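Local coordinates for protein HI1317 (PDB 1JOV) that probably interconverts the alpha and beta anomers of glucose 6-phosphate, as a member of the glucose-6-phosphate 1-epimerase family, at residues A147-Y152 and L262-S267; E168-S173 and V191-S196; N199-I204 and A214-N219; S221-W226 and L245-A250. All blocks are in the same frame, centred on the assembly; numbering follows the deposited sequence. Where two conformers were deposited one is given.

Interaction 1: A147-Y152 and L262-S267; sequences AALHTY and LSVEIS
Leu149 and Val264 meet through single methyl groups: Leu149 CD1 lies 3.9 Å from Val264 CG1, the two side chains running past each other in opposite directions. The same CD1 is equally close to the backbone, 3.9 Å from Ser263 CA, and thus settles onto the strand as well as onto its branches. A chi1 of -41° turns the leucine fork beside its own backbone N, which brings one methyl down between Leu262 and Val264. To one side of this centre Ala147 CB touches Leu262 CD2 at 4.1 Å, a small residue facing a large one. To the other, Thr151 CG2 and Ile266 CD1 approach tip to tip at 4.0 Å; beta-branched threonine suits this place because it presents a methyl to the apolar layer.

No hydrogen bond joins the two segments. With strand axes 7.9 Å apart and only 11° between their directions, this is face-to-face packing of two layers, as expected in the beta-sandwich of the galactose mutarotase clan. Just beyond Leu149 the chain makes an inverse gamma turn centred on His150, a predicted active-site residue, closed by a weak bond from Thr151 N to Leu149 O (2.9 Å). The turn carries the chain onward while Leu149 and Thr151 both remain directed at strand 261-268.

Leu149 is backbone-bonded to Thr249 in the neighbouring strand 244-251, and its side chain also meets Leu135 and Phe137 of strand 133-139. In the facing sheet, strand 261-268 runs between strands 133-139 and 211-218, the latter supplying Ile213 and Leu215 against Ile266.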
loop_
_atom_site.group_PDB
_atom_site.type_symbol
_atom_site.label_atom_id
_atom_site.label_comp_id
_atom_site.label_asym_id
_atom_site.label_seq_id
_atom_site.Cartn_x
_atom_site.Cartn_y
_atom_site.Cartn_z
ATOM N N ALA A 147 -1.667 4.958 -11.696
ATOM C CA ALA A 147 -1.980 4.720 -10.301
ATOM C C ALA A 147 -1.045 3.675 -9.782
ATOM O O ALA A 147 -0.425 2.864 -10.538
ATOM C CB ALA A 147 -3.395 4.267 -10.185
ATOM N N ALA A 148 -0.902 3.598 -8.481
ATOM C CA ALA A 148 -0.067 2.578 -7.876
ATOM C C ALA A 148 -0.509 2.409 -6.447
ATOM O O ALA A 148 -0.861 3.370 -5.768
ATOM C CB ALA A 148 1.412 2.943 -7.930
ATOM N N LEU A 149 -0.474 1.177 -5.979
ATOM C CA LEU A 149 -0.715 0.766 -4.626
ATOM C C LEU A 149 0.683 0.575 -4.086
ATOM O O LEU A 149 1.305 -0.451 -4.331
ATOM C CB LEU A 149 -1.581 -0.475 -4.512
ATOM C CG LEU A 149 -2.749 -0.512 -5.494
ATOM C CD1 LEU A 149 -3.369 -1.910 -5.536
ATOM C CD2 LEU A 149 -3.792 0.521 -5.128
ATOM N N HIS A 150 1.175 1.532 -3.368
ATOM C CA HIS A 150 2.572 1.549 -2.956
ATOM C C HIS A 150 2.857 0.823 -1.637
ATOM O O HIS A 150 3.302 1.407 -0.640
ATOM C CB HIS A 150 2.907 3.005 -2.924
ATOM C CG HIS A 150 4.374 3.403 -2.789
ATOM N ND1 HIS A 150 5.178 2.994 -1.768
ATOM C CD2 HIS A 150 5.123 4.210 -3.584
ATOM C CE1 HIS A 150 6.357 3.581 -1.893
ATOM N NE2 HIS A 150 6.331 4.309 -2.975
ATOM N N THR A 151 2.571 -0.449 -1.694
ATOM C CA THR A 151 2.540 -1.258 -0.454
ATOM C C THR A 151 3.909 -1.392 0.258
ATOM O O THR A 151 4.895 -1.812 -0.338
ATOM C CB THR A 151 1.995 -2.675 -0.782
ATOM O OG1 THR A 151 0.798 -2.540 -1.587
ATOM C CG2 THR A 151 1.638 -3.507 0.582
ATOM N N TYR A 152 3.860 -1.028 1.539
ATOM C CA TYR A 152 5.048 -1.201 2.411
ATOM C C TYR A 152 4.839 -2.413 3.245
ATOM O O TYR A 152 3.970 -2.472 4.173
ATOM C CB TYR A 152 5.305 0.003 3.375
ATOM C CG TYR A 152 5.628 1.306 2.805
ATOM C CD1 TYR A 152 4.685 2.098 2.133
ATOM C CD2 TYR A 152 6.864 1.871 3.071
ATOM C CE1 TYR A 152 5.043 3.387 1.617
ATOM C CE2 TYR A 152 7.213 3.106 2.574
ATOM C CZ TYR A 152 6.321 3.885 1.888
ATOM O OH TYR A 152 6.688 5.139 1.441
ATOM N N LEU A 262 -7.312 -1.556 -10.493
ATOM C CA LEU A 262 -6.132 -2.334 -10.330
ATOM C C LEU A 262 -6.199 -2.781 -8.880
ATOM O O LEU A 262 -6.685 -2.052 -8.015
ATOM C CB LEU A 262 -4.870 -1.577 -10.731
ATOM C CG LEU A 262 -4.193 -0.670 -9.686
ATOM C CD1 LEU A 262 -2.790 -0.293 -10.134
ATOM C CD2 LEU A 262 -5.025 0.590 -9.447
ATOM N N SER A 263 -5.730 -3.998 -8.601
ATOM C CA SER A 263 -5.799 -4.437 -7.243
ATOM C C SER A 263 -4.710 -5.396 -6.876
ATOM O O SER A 263 -3.950 -5.845 -7.735
ATOM C CB SER A 263 -7.136 -5.118 -6.986
ATOM O OG SER A 263 -7.257 -6.313 -7.740
ATOM N N VAL A 264 -4.654 -5.717 -5.586
ATOM C CA VAL A 264 -3.701 -6.690 -5.046
ATOM C C VAL A 264 -4.375 -7.482 -3.940
ATOM O O VAL A 264 -5.168 -6.967 -3.136
ATOM C CB VAL A 264 -2.398 -6.030 -4.537
ATOM C CG1 VAL A 264 -2.685 -5.128 -3.352
ATOM C CG2 VAL A 264 -1.354 -7.091 -4.189
ATOM N N GLU A 265 -4.038 -8.721 -3.948
ATOM C CA GLU A 265 -4.494 -9.630 -2.911
ATOM C C GLU A 265 -3.252 -10.096 -2.134
ATOM O O GLU A 265 -2.329 -10.696 -2.688
ATOM C CB GLU A 265 -5.209 -10.880 -3.522
ATOM C CG GLU A 265 -5.749 -11.836 -2.488
ATOM C CD GLU A 265 -6.290 -13.173 -3.089
ATOM O OE1 GLU A 265 -7.461 -13.182 -3.529
ATOM O OE2 GLU A 265 -5.534 -14.185 -3.087
ATOM N N ILE A 266 -3.213 -9.756 -0.852
ATOM C CA ILE A 266 -2.131 -10.063 0.105
ATOM C C ILE A 266 -2.483 -11.220 1.054
ATOM O O ILE A 266 -3.593 -11.280 1.598
ATOM C CB ILE A 266 -1.791 -8.791 0.935
ATOM C CG1 ILE A 266 -1.880 -7.535 0.058
ATOM C CG2 ILE A 266 -0.403 -8.919 1.544
ATOM C CD1 ILE A 266 -1.203 -6.325 0.658
ATOM N N SER A 267 -1.526 -12.136 1.260
ATOM C CA SER A 267 -1.795 -13.269 2.148
ATOM C C SER A 267 -0.452 -13.737 2.705
ATOM O O SER A 267 0.630 -13.340 2.201
ATOM C CB SER A 267 -2.428 -14.396 1.326
ATOM O OG SER A 267 -1.461 -14.743 0.378
#

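Interaction 2: E168-S173 and V191-S196; sequences ETCFNS and VDCIYS
In the conformer described, Cys170 and Cys193 both hold their sulfur between backbone N and carbonyl carbon, with chi1 of 67° and 79°, and this turns the two sulfurs toward each other. The SG atoms of Cys170 and Cys193 then stand 3.3 Å apart, longer than a covalent bond. The pair is nevertheless seen as a disulfide in this protein, and Cys193 was modelled in two conformers. Cys170 CB rests over the face of the Tyr195 ring, 3.8 Å from its centroid and 8° off the normal, a CH-pi contact that a slim side chain can make so close to the backbone.

The strands are antiparallel neighbours toward one end of the seven-stranded sheet, where 191-196 also bonds to 222-227. Phe171 and Ile194 form a hydrogen-bonded pair: Phe171 N to Ile194 O is 2.9 Å and almost straight, while Ile194 N to Phe171 O is 2.7 Å. Asn172 and Cys193 follow as a non-hydrogen-bonded pair. Farther along, Ser173 N donates to Asp192 O (3.0 Å), and a water joins the two side chains, 2.9 Å from Ser173 OG and 2.7 Å from Asp192 OD1. Tyr195 OH reaches out to Arg185.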
loop_
_atom_site.group_PDB
_atom_site.type_symbol
_atom_site.label_atom_id
_atom_site.label_comp_id
_atom_site.label_asym_id
_atom_site.label_seq_id
_atom_site.Cartn_x
_atom_site.Cartn_y
_atom_site.Cartn_z
ATOM N N GLU A 168 13.759 -11.279 -14.906
ATOM C CA GLU A 168 15.187 -11.213 -14.706
ATOM C C GLU A 168 15.747 -9.921 -15.304
ATOM O O GLU A 168 16.941 -9.770 -15.466
ATOM C CB GLU A 168 15.880 -12.457 -15.254
ATOM C CG GLU A 168 15.293 -13.782 -14.749
ATOM C CD GLU A 168 16.214 -14.948 -15.064
ATOM O OE1 GLU A 168 17.436 -14.747 -14.894
ATOM O OE2 GLU A 168 15.734 -16.037 -15.491
ATOM N N THR A 169 14.861 -8.985 -15.658
ATOM C CA THR A 169 15.314 -7.664 -16.008
ATOM C C THR A 169 14.285 -6.627 -15.454
ATOM O O THR A 169 13.128 -6.943 -15.209
ATOM C CB THR A 169 15.415 -7.514 -17.534
ATOM O OG1 THR A 169 15.720 -6.159 -17.886
ATOM C CG2 THR A 169 14.096 -7.655 -18.202
ATOM N N CYS A 170 14.712 -5.379 -15.378
ATOM C CA CYS A 170 13.857 -4.321 -14.881
ATOM C C CYS A 170 14.515 -3.045 -15.280
ATOM O O CYS A 170 15.704 -3.024 -15.653
ATOM C CB CYS A 170 13.750 -4.387 -13.329
ATOM S SG CYS A 170 15.281 -4.015 -12.377
ATOM N N PHE A 171 13.770 -1.965 -15.144
ATOM C CA PHE A 171 14.286 -0.639 -15.408
ATOM C C PHE A 171 14.707 -0.055 -14.072
ATOM O O PHE A 171 13.906 -0.052 -13.112
ATOM C CB PHE A 171 13.214 0.227 -16.081
ATOM C CG PHE A 171 13.693 1.591 -16.486
ATOM C CD1 PHE A 171 14.433 1.740 -17.679
ATOM C CD2 PHE A 171 13.406 2.707 -15.760
ATOM C CE1 PHE A 171 14.877 2.997 -18.092
ATOM C CE2 PHE A 171 13.830 3.957 -16.148
ATOM C CZ PHE A 171 14.580 4.111 -17.336
ATOM N N ASN A 172 15.960 0.413 -13.995
ATOM C CA ASN A 172 16.560 0.994 -12.779
ATOM C C ASN A 172 16.397 2.506 -12.760
ATOM O O ASN A 172 17.078 3.201 -13.506
ATOM C CB ASN A 172 18.074 0.604 -12.669
ATOM C CG ASN A 172 18.689 0.917 -11.298
ATOM O OD1 ASN A 172 18.197 1.763 -10.529
ATOM N ND2 ASN A 172 19.822 0.262 -11.015
ATOM N N SER A 173 15.497 3.017 -11.921
ATOM C CA SER A 173 15.182 4.437 -11.894
ATOM C C SER A 173 16.328 5.194 -11.311
ATOM O O SER A 173 16.405 6.418 -11.425
ATOM C CB SER A 173 13.902 4.723 -11.084
ATOM O OG SER A 173 12.845 3.955 -11.614
ATOM N N VAL A 191 17.439 -0.030 -3.839
ATOM C CA VAL A 191 16.772 -0.559 -5.013
ATOM C C VAL A 191 15.531 0.273 -5.318
ATOM O O VAL A 191 14.768 0.645 -4.422
ATOM C CB VAL A 191 16.369 -2.032 -4.853
ATOM C CG1 VAL A 191 15.572 -2.590 -6.070
ATOM C CG2 VAL A 191 17.561 -2.971 -4.584
ATOM N N ASP A 192 15.408 0.694 -6.569
ATOM C CA ASP A 192 14.292 1.522 -7.033
ATOM C C ASP A 192 14.036 1.138 -8.506
ATOM O O ASP A 192 14.390 1.890 -9.428
ATOM C CB ASP A 192 14.516 3.028 -6.832
ATOM C CG ASP A 192 13.214 3.852 -6.964
ATOM O OD1 ASP A 192 12.190 3.248 -7.335
ATOM O OD2 ASP A 192 13.078 5.058 -6.676
ATOM N N CYS A 193 13.365 0.012 -8.701
ATOM C CA CYS A 193 13.265 -0.500 -10.050
ATOM C C CYS A 193 11.884 -0.908 -10.510
ATOM O O CYS A 193 11.088 -1.452 -9.748
ATOM C CB CYS A 193 14.260 -1.642 -10.242
ATOM S SG CYS A 193 13.745 -3.209 -9.555
ATOM N N ILE A 194 11.600 -0.653 -11.760
ATOM C CA ILE A 194 10.313 -0.949 -12.339
ATOM C C ILE A 194 10.348 -2.182 -13.215
ATOM O O ILE A 194 11.029 -2.198 -14.253
ATOM C CB ILE A 194 9.837 0.230 -13.193
ATOM C CG1 ILE A 194 9.942 1.539 -12.403
ATOM C CG2 ILE A 194 8.402 0.031 -13.658
ATOM C CD1 ILE A 194 9.717 2.782 -13.244
ATOM N N TYR A 195 9.634 -3.214 -12.823
ATOM C CA TYR A 195 9.484 -4.401 -13.619
ATOM C C TYR A 195 8.182 -4.398 -14.421
ATOM O O TYR A 195 7.153 -3.881 -13.984
ATOM C CB TYR A 195 9.316 -5.638 -12.749
ATOM C CG TYR A 195 10.507 -6.119 -11.916
ATOM C CD1 TYR A 195 10.826 -5.529 -10.702
ATOM C CD2 TYR A 195 11.271 -7.208 -12.324
ATOM C CE1 TYR A 195 11.866 -5.996 -9.902
ATOM C CE2 TYR A 195 12.296 -7.676 -11.548
ATOM C CZ TYR A 195 12.613 -7.080 -10.340
ATOM O OH TYR A 195 13.672 -7.593 -9.561
ATOM N N SER A 196 8.234 -4.976 -15.607
ATOM C CA SER A 196 7.040 -5.268 -16.348
ATOM C C SER A 196 6.364 -6.345 -15.515
ATOM O O SER A 196 7.022 -7.132 -14.868
ATOM C CB SER A 196 7.364 -5.816 -17.761
ATOM O OG SER A 196 8.106 -4.864 -18.519
HETATM O O HOH W 1 10.707 -6.426 -16.394
HETATM O O HOH W 2 10.811 4.168 -9.529
#

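Interaction 3: N199-I204 and A214-N219; sequences NMQNQI and ALHHHN
Two adjacent antiparallel strands of a beta hairpin, 201-206 and 211-218, meet here near one end of the eight-stranded sheet, and Asn202 with His217 adds a side-chain bond to the backbone ladder. Asn202 and Leu215 are the hydrogen-bonded pair, with Leu215 N to Asn202 O at 2.9 Å and a longer return bond from Asn202 N. Just before strand 201-206 begins, Met200 O still accepts from His217 N (2.8 Å).

Asn202 OD1 receives the NE2 proton of His217 over 2.8 Å, and the oxygen lies essentially in the imidazole plane. The amide itself is turned 62° from that plane. A chi1 of 35° tucks the Asn202 amide close over its own strand and directs OD1 at the ring. The other ring nitrogen, His217 ND1, is hydrogen-bonded to Thr249 OG1 of the facing sheet, so the imidazole is held through both ring nitrogens, which fixes its rotation; a histidine suits a buried place between two polar partners. This is a bridge between the two sheets of the sandwich, made at a hairpin strand that is flanked by 261-268 on its other side.

Gln201 and His216 project from the opposite face of the hairpin. Here the amide lies nearly flat on the imidazole, planes 17° apart, with Gln201 NE2 3.7 Å from His216 CE1. The second face of that ring is taken by His218 CE1. In the backbone beside this pair, Gln201 CA makes a CA-H...O contact with Leu215 O (3.2 Å). The flexible Met200 bends at chi2 and chi3 to lay CE against His217 CB at 3.7 Å.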
loop_
_atom_site.group_PDB
_atom_site.type_symbol
_atom_site.label_atom_id
_atom_site.label_comp_id
_atom_site.label_asym_id
_atom_site.label_seq_id
_atom_site.Cartn_x
_atom_site.Cartn_y
_atom_site.Cartn_z
ATOM N N ASN A 199 3.975 -11.822 -14.980
ATOM C CA ASN A 199 3.148 -12.794 -14.261
ATOM C C ASN A 199 2.539 -12.020 -13.097
ATOM O O ASN A 199 3.238 -11.237 -12.482
ATOM C CB ASN A 199 4.066 -13.908 -13.756
ATOM C CG ASN A 199 3.458 -14.761 -12.625
ATOM O OD1 ASN A 199 2.247 -14.974 -12.546
ATOM N ND2 ASN A 199 4.332 -15.286 -11.762
ATOM N N MET A 200 1.290 -12.291 -12.755
ATOM C CA MET A 200 0.630 -11.487 -11.703
ATOM C C MET A 200 0.878 -11.935 -10.266
ATOM O O MET A 200 0.316 -11.348 -9.327
ATOM C CB MET A 200 -0.864 -11.402 -11.994
ATOM C CG MET A 200 -1.128 -10.627 -13.280
ATOM S SD MET A 200 -0.589 -8.875 -13.269
ATOM C CE MET A 200 -1.928 -8.207 -12.496
ATOM N N GLN A 201 1.723 -12.954 -10.074
ATOM C CA GLN A 201 2.060 -13.381 -8.726
ATOM C C GLN A 201 3.543 -13.227 -8.415
ATOM O O GLN A 201 4.402 -13.552 -9.229
ATOM C CB GLN A 201 1.565 -14.804 -8.485
ATOM C CG GLN A 201 0.092 -14.990 -8.804
ATOM C CD GLN A 201 -0.460 -16.279 -8.224
ATOM O OE1 GLN A 201 -0.184 -16.600 -7.070
ATOM N NE2 GLN A 201 -1.236 -17.022 -9.019
ATOM N N ASN A 202 3.840 -12.692 -7.261
ATOM C CA ASN A 202 5.205 -12.608 -6.770
ATOM C C ASN A 202 5.077 -12.747 -5.275
ATOM O O ASN A 202 3.991 -12.583 -4.733
ATOM C CB ASN A 202 5.910 -11.330 -7.185
ATOM C CG ASN A 202 4.959 -10.161 -7.220
ATOM O OD1 ASN A 202 4.346 -9.819 -6.217
ATOM N ND2 ASN A 202 4.851 -9.535 -8.397
ATOM N N GLN A 203 6.173 -13.052 -4.619
ATOM C CA GLN A 203 6.037 -13.276 -3.180
ATOM C C GLN A 203 7.272 -12.826 -2.446
ATOM O O GLN A 203 8.320 -12.621 -3.048
ATOM C CB GLN A 203 5.519 -14.685 -2.839
ATOM C CG GLN A 203 6.236 -15.850 -3.399
ATOM C CD GLN A 203 5.878 -16.148 -4.844
ATOM O OE1 GLN A 203 4.704 -16.067 -5.268
ATOM N NE2 GLN A 203 6.889 -16.494 -5.614
ATOM N N ILE A 204 7.152 -12.541 -1.158
ATOM C CA ILE A 204 8.271 -12.027 -0.450
ATOM C C ILE A 204 8.582 -12.984 0.664
ATOM O O ILE A 204 7.800 -13.176 1.581
ATOM C CB ILE A 204 7.862 -10.695 0.169
ATOM C CG1 ILE A 204 7.690 -9.612 -0.902
ATOM C CG2 ILE A 204 8.879 -10.315 1.183
ATOM C CD1 ILE A 204 7.154 -8.179 -0.287
ATOM N N ALA A 214 2.538 -13.653 0.267
ATOM C CA ALA A 214 2.242 -13.978 -1.151
ATOM C C ALA A 214 1.369 -12.881 -1.785
ATOM O O ALA A 214 0.439 -12.433 -1.116
ATOM C CB ALA A 214 1.534 -15.267 -1.221
ATOM N N LEU A 215 1.635 -12.508 -3.043
ATOM C CA LEU A 215 0.871 -11.399 -3.682
ATOM C C LEU A 215 0.240 -11.845 -4.973
ATOM O O LEU A 215 0.946 -12.369 -5.858
ATOM C CB LEU A 215 1.733 -10.165 -3.962
ATOM C CG LEU A 215 2.428 -9.659 -2.737
ATOM C CD1 LEU A 215 3.374 -8.619 -2.982
ATOM C CD2 LEU A 215 1.371 -9.356 -1.620
ATOM N N HIS A 216 -1.083 -11.661 -5.086
ATOM C CA HIS A 216 -1.790 -11.928 -6.354
ATOM C C HIS A 216 -2.314 -10.587 -6.891
ATOM O O HIS A 216 -3.334 -10.096 -6.369
ATOM C CB HIS A 216 -2.929 -12.904 -6.132
ATOM C CG HIS A 216 -3.414 -13.570 -7.385
ATOM N ND1 HIS A 216 -4.140 -14.745 -7.370
ATOM C CD2 HIS A 216 -3.270 -13.235 -8.692
ATOM C CE1 HIS A 216 -4.428 -15.099 -8.612
ATOM N NE2 HIS A 216 -3.912 -14.201 -9.434
ATOM N N HIS A 217 -1.609 -9.999 -7.871
ATOM C CA HIS A 217 -1.998 -8.691 -8.417
ATOM C C HIS A 217 -3.086 -8.851 -9.510
ATOM O O HIS A 217 -3.203 -9.928 -10.078
ATOM C CB HIS A 217 -0.801 -7.972 -8.998
ATOM C CG HIS A 217 0.364 -7.897 -8.062
ATOM N ND1 HIS A 217 0.624 -6.782 -7.271
ATOM C CD2 HIS A 217 1.324 -8.813 -7.755
ATOM C CE1 HIS A 217 1.710 -7.006 -6.559
ATOM N NE2 HIS A 217 2.170 -8.239 -6.840
ATOM N N HIS A 218 -3.868 -7.826 -9.785
ATOM C CA HIS A 218 -4.817 -7.862 -10.926
ATOM C C HIS A 218 -4.713 -6.569 -11.719
ATOM O O HIS A 218 -4.672 -5.493 -11.147
ATOM C CB HIS A 218 -6.254 -8.054 -10.498
ATOM C CG HIS A 218 -6.349 -9.296 -9.625
ATOM N ND1 HIS A 218 -6.531 -10.557 -10.145
ATOM C CD2 HIS A 218 -6.304 -9.435 -8.272
ATOM C CE1 HIS A 218 -6.592 -11.433 -9.144
ATOM N NE2 HIS A 218 -6.472 -10.774 -8.002
ATOM N N ASN A 219 -4.668 -6.695 -13.022
ATOM C CA ASN A 219 -4.581 -5.511 -13.883
ATOM C C ASN A 219 -3.379 -4.580 -13.712
ATOM O O ASN A 219 -3.465 -3.431 -14.121
ATOM C CB ASN A 219 -5.870 -4.690 -13.857
ATOM C CG ASN A 219 -7.041 -5.494 -14.252
ATOM O OD1 ASN A 219 -6.954 -6.323 -15.184
ATOM N ND2 ASN A 219 -8.157 -5.284 -13.577
HETATM O O HOH W 3 1.679 -15.180 -5.108
#

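Interaction 4: S221-W226 and L245-A250; sequences SQFVLW and LCLETA
Ala250 O is gripped by two backbone donors, Ser221 N at 2.9 Å and Gln222 N at 3.0 Å, while Ser221 OG adds a weak third bond. The first N-H arrives nearly head-on to the carbonyl and the second from 43° above its plane. Two successive residues opposite one make this a classic beta bulge, placed where strand 222-227 begins. From there a regular antiparallel ladder continues, Val224 pairing with Glu248 and Trp226 with Cys246 through bonds in both directions; Glu248 N to Val224 O (2.9 Å) is close to straight.

On the face that carries Gln222, Val224 and Trp226, the extended Glu248 side chain lies across Val224. Its oxygens border the valine, OE1 3.5 Å from Val224 CB and OE2 3.5 Å from Val224 CG1. Cys246 SG sits at the edge of the indole, 3.5 Å from Trp226 CE3, a sulfur-aromatic contact that suits a small side chain beside a wide ring. The other face is largely apolar: Leu225 CD1 meets Leu245 CD1 at 4.1 Å, and the Phe223 ring turns an edge to the backbone carbonyl of Glu248.

Glu248 is a predicted active-site residue, with His150 of the next strand beside it. Strand 222-227 gives its carboxylate no polar partner, so from this side its placement probably rests on the backbone ladder and on contact with Val224.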
loop_
_atom_site.group_PDB
_atom_site.type_symbol
_atom_site.label_atom_id
_atom_site.label_comp_id
_atom_site.label_asym_id
_atom_site.label_seq_id
_atom_site.Cartn_x
_atom_site.Cartn_y
_atom_site.Cartn_z
ATOM N N SER A 221 0.393 -3.318 -14.693
ATOM C CA SER A 221 1.211 -3.319 -15.884
ATOM C C SER A 221 2.679 -3.284 -15.439
ATOM O O SER A 221 3.537 -3.810 -16.152
ATOM C CB SER A 221 0.857 -2.160 -16.821
ATOM O OG SER A 221 0.878 -0.925 -16.126
ATOM N N GLN A 222 2.950 -2.679 -14.289
ATOM C CA GLN A 222 4.301 -2.486 -13.759
ATOM C C GLN A 222 4.327 -2.941 -12.300
ATOM O O GLN A 222 3.294 -2.862 -11.607
ATOM C CB GLN A 222 4.818 -1.059 -13.762
ATOM C CG GLN A 222 5.440 -0.638 -15.122
ATOM C CD GLN A 222 4.419 -0.703 -16.247
ATOM O OE1 GLN A 222 4.646 -1.285 -17.322
ATOM N NE2 GLN A 222 3.298 -0.111 -15.999
ATOM N N PHE A 223 5.455 -3.393 -11.821
ATOM C CA PHE A 223 5.648 -3.729 -10.406
ATOM C C PHE A 223 6.895 -2.973 -9.988
ATOM O O PHE A 223 7.944 -3.153 -10.591
ATOM C CB PHE A 223 5.873 -5.230 -10.108
ATOM C CG PHE A 223 4.720 -6.135 -10.327
ATOM C CD1 PHE A 223 3.475 -5.829 -9.749
ATOM C CD2 PHE A 223 4.852 -7.314 -11.066
ATOM C CE1 PHE A 223 2.381 -6.636 -9.943
ATOM C CE2 PHE A 223 3.764 -8.138 -11.277
ATOM C CZ PHE A 223 2.545 -7.785 -10.722
ATOM N N VAL A 224 6.801 -2.121 -8.965
ATOM C CA VAL A 224 7.936 -1.326 -8.546
ATOM C C VAL A 224 8.541 -1.940 -7.254
ATOM O O VAL A 224 7.840 -2.183 -6.243
ATOM C CB VAL A 224 7.481 0.139 -8.304
ATOM C CG1 VAL A 224 8.614 1.042 -7.795
ATOM C CG2 VAL A 224 6.889 0.785 -9.578
ATOM N N LEU A 225 9.833 -2.243 -7.265
ATOM C CA LEU A 225 10.433 -2.843 -6.076
ATOM C C LEU A 225 11.304 -1.758 -5.529
ATOM O O LEU A 225 12.119 -1.214 -6.277
ATOM C CB LEU A 225 11.271 -4.045 -6.473
ATOM C CG LEU A 225 11.941 -4.803 -5.323
ATOM C CD1 LEU A 225 10.931 -5.457 -4.401
ATOM C CD2 LEU A 225 12.857 -5.883 -5.982
ATOM N N TRP A 226 11.129 -1.408 -4.234
ATOM C CA TRP A 226 11.832 -0.239 -3.669
ATOM C C TRP A 226 12.234 -0.373 -2.190
ATOM O O TRP A 226 11.434 -0.749 -1.368
ATOM C CB TRP A 226 10.980 1.006 -3.712
ATOM C CG TRP A 226 11.592 2.221 -3.089
ATOM C CD1 TRP A 226 12.785 2.841 -3.433
ATOM C CD2 TRP A 226 11.116 2.916 -1.916
ATOM N NE1 TRP A 226 13.016 3.913 -2.610
ATOM C CE2 TRP A 226 11.990 3.999 -1.685
ATOM C CE3 TRP A 226 9.964 2.791 -1.099
ATOM C CZ2 TRP A 226 11.814 4.871 -0.625
ATOM C CZ3 TRP A 226 9.786 3.671 -0.035
ATOM C CH2 TRP A 226 10.672 4.720 0.179
ATOM N N LEU A 245 9.953 -3.276 2.963
ATOM C CA LEU A 245 10.236 -3.409 1.559
ATOM C C LEU A 245 8.930 -3.080 0.813
ATOM O O LEU A 245 7.868 -3.633 1.127
ATOM C CB LEU A 245 10.679 -4.804 1.226
ATOM C CG LEU A 245 10.974 -5.147 -0.228
ATOM C CD1 LEU A 245 12.030 -4.141 -0.707
ATOM C CD2 LEU A 245 11.473 -6.599 -0.360
ATOM N N CYS A 246 9.063 -2.239 -0.192
ATOM C CA CYS A 246 7.898 -1.970 -1.073
ATOM C C CYS A 246 7.888 -2.808 -2.347
ATOM O O CYS A 246 8.874 -2.837 -3.089
ATOM C CB CYS A 246 7.892 -0.505 -1.438
ATOM S SG CYS A 246 7.436 0.572 -0.047
ATOM N N LEU A 247 6.748 -3.461 -2.608
ATOM C CA LEU A 247 6.482 -4.217 -3.839
ATOM C C LEU A 247 5.134 -3.614 -4.305
ATOM O O LEU A 247 4.069 -4.037 -3.840
ATOM C CB LEU A 247 6.440 -5.724 -3.653
ATOM C CG LEU A 247 6.799 -6.427 -4.960
ATOM C CD1 LEU A 247 7.099 -7.898 -4.732
ATOM C CD2 LEU A 247 5.681 -6.276 -5.988
ATOM N N GLU A 248 5.215 -2.612 -5.139
ATOM C CA GLU A 248 4.094 -1.824 -5.578
ATOM C C GLU A 248 3.329 -2.364 -6.790
ATOM O O GLU A 248 3.930 -2.707 -7.822
ATOM C CB GLU A 248 4.564 -0.427 -5.947
ATOM C CG GLU A 248 5.448 0.218 -4.901
ATOM C CD GLU A 248 6.106 1.521 -5.326
ATOM O OE1 GLU A 248 5.587 2.168 -6.243
ATOM O OE2 GLU A 248 7.140 1.896 -4.732
ATOM N N THR A 249 2.003 -2.442 -6.691
ATOM C CA THR A 249 1.089 -2.856 -7.777
ATOM C C THR A 249 0.869 -1.613 -8.649
ATOM O O THR A 249 0.343 -0.621 -8.115
ATOM C CB THR A 249 -0.227 -3.299 -7.200
ATOM O OG1 THR A 249 -0.014 -4.301 -6.186
ATOM C CG2 THR A 249 -1.108 -3.878 -8.296
ATOM N N ALA A 250 1.232 -1.582 -9.934
ATOM C CA ALA A 250 1.210 -0.300 -10.601
ATOM C C ALA A 250 0.747 -0.273 -12.068
ATOM O O ALA A 250 0.823 -1.269 -12.737
ATOM C CB ALA A 250 2.580 0.330 -10.615
#

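In the fold
Interactions 2 and 4 lie within one sheet, in which 145-154, 244-251, 222-227, 191-196 and 169-172 follow one another; interaction 1 joins it, through 145-154, to the facing sheet, which holds interaction 3. The predicted active site lies where interactions 1 and 4 touch: His150 NE2 is 3.1 Å from Glu248 OE2. Interactions 3 and 4 connect across the layers right behind Glu248, through Thr249 OG1 and His217 ND1, 2.8 Å apart. Interaction 2 continues the sheet outward, Cys193 O lying 2.9 Å from Leu225 N, and its centre is about 17 Å from that of interaction 1. Even so, the Asp192 side chain comes within about 6 Å of that of Glu248.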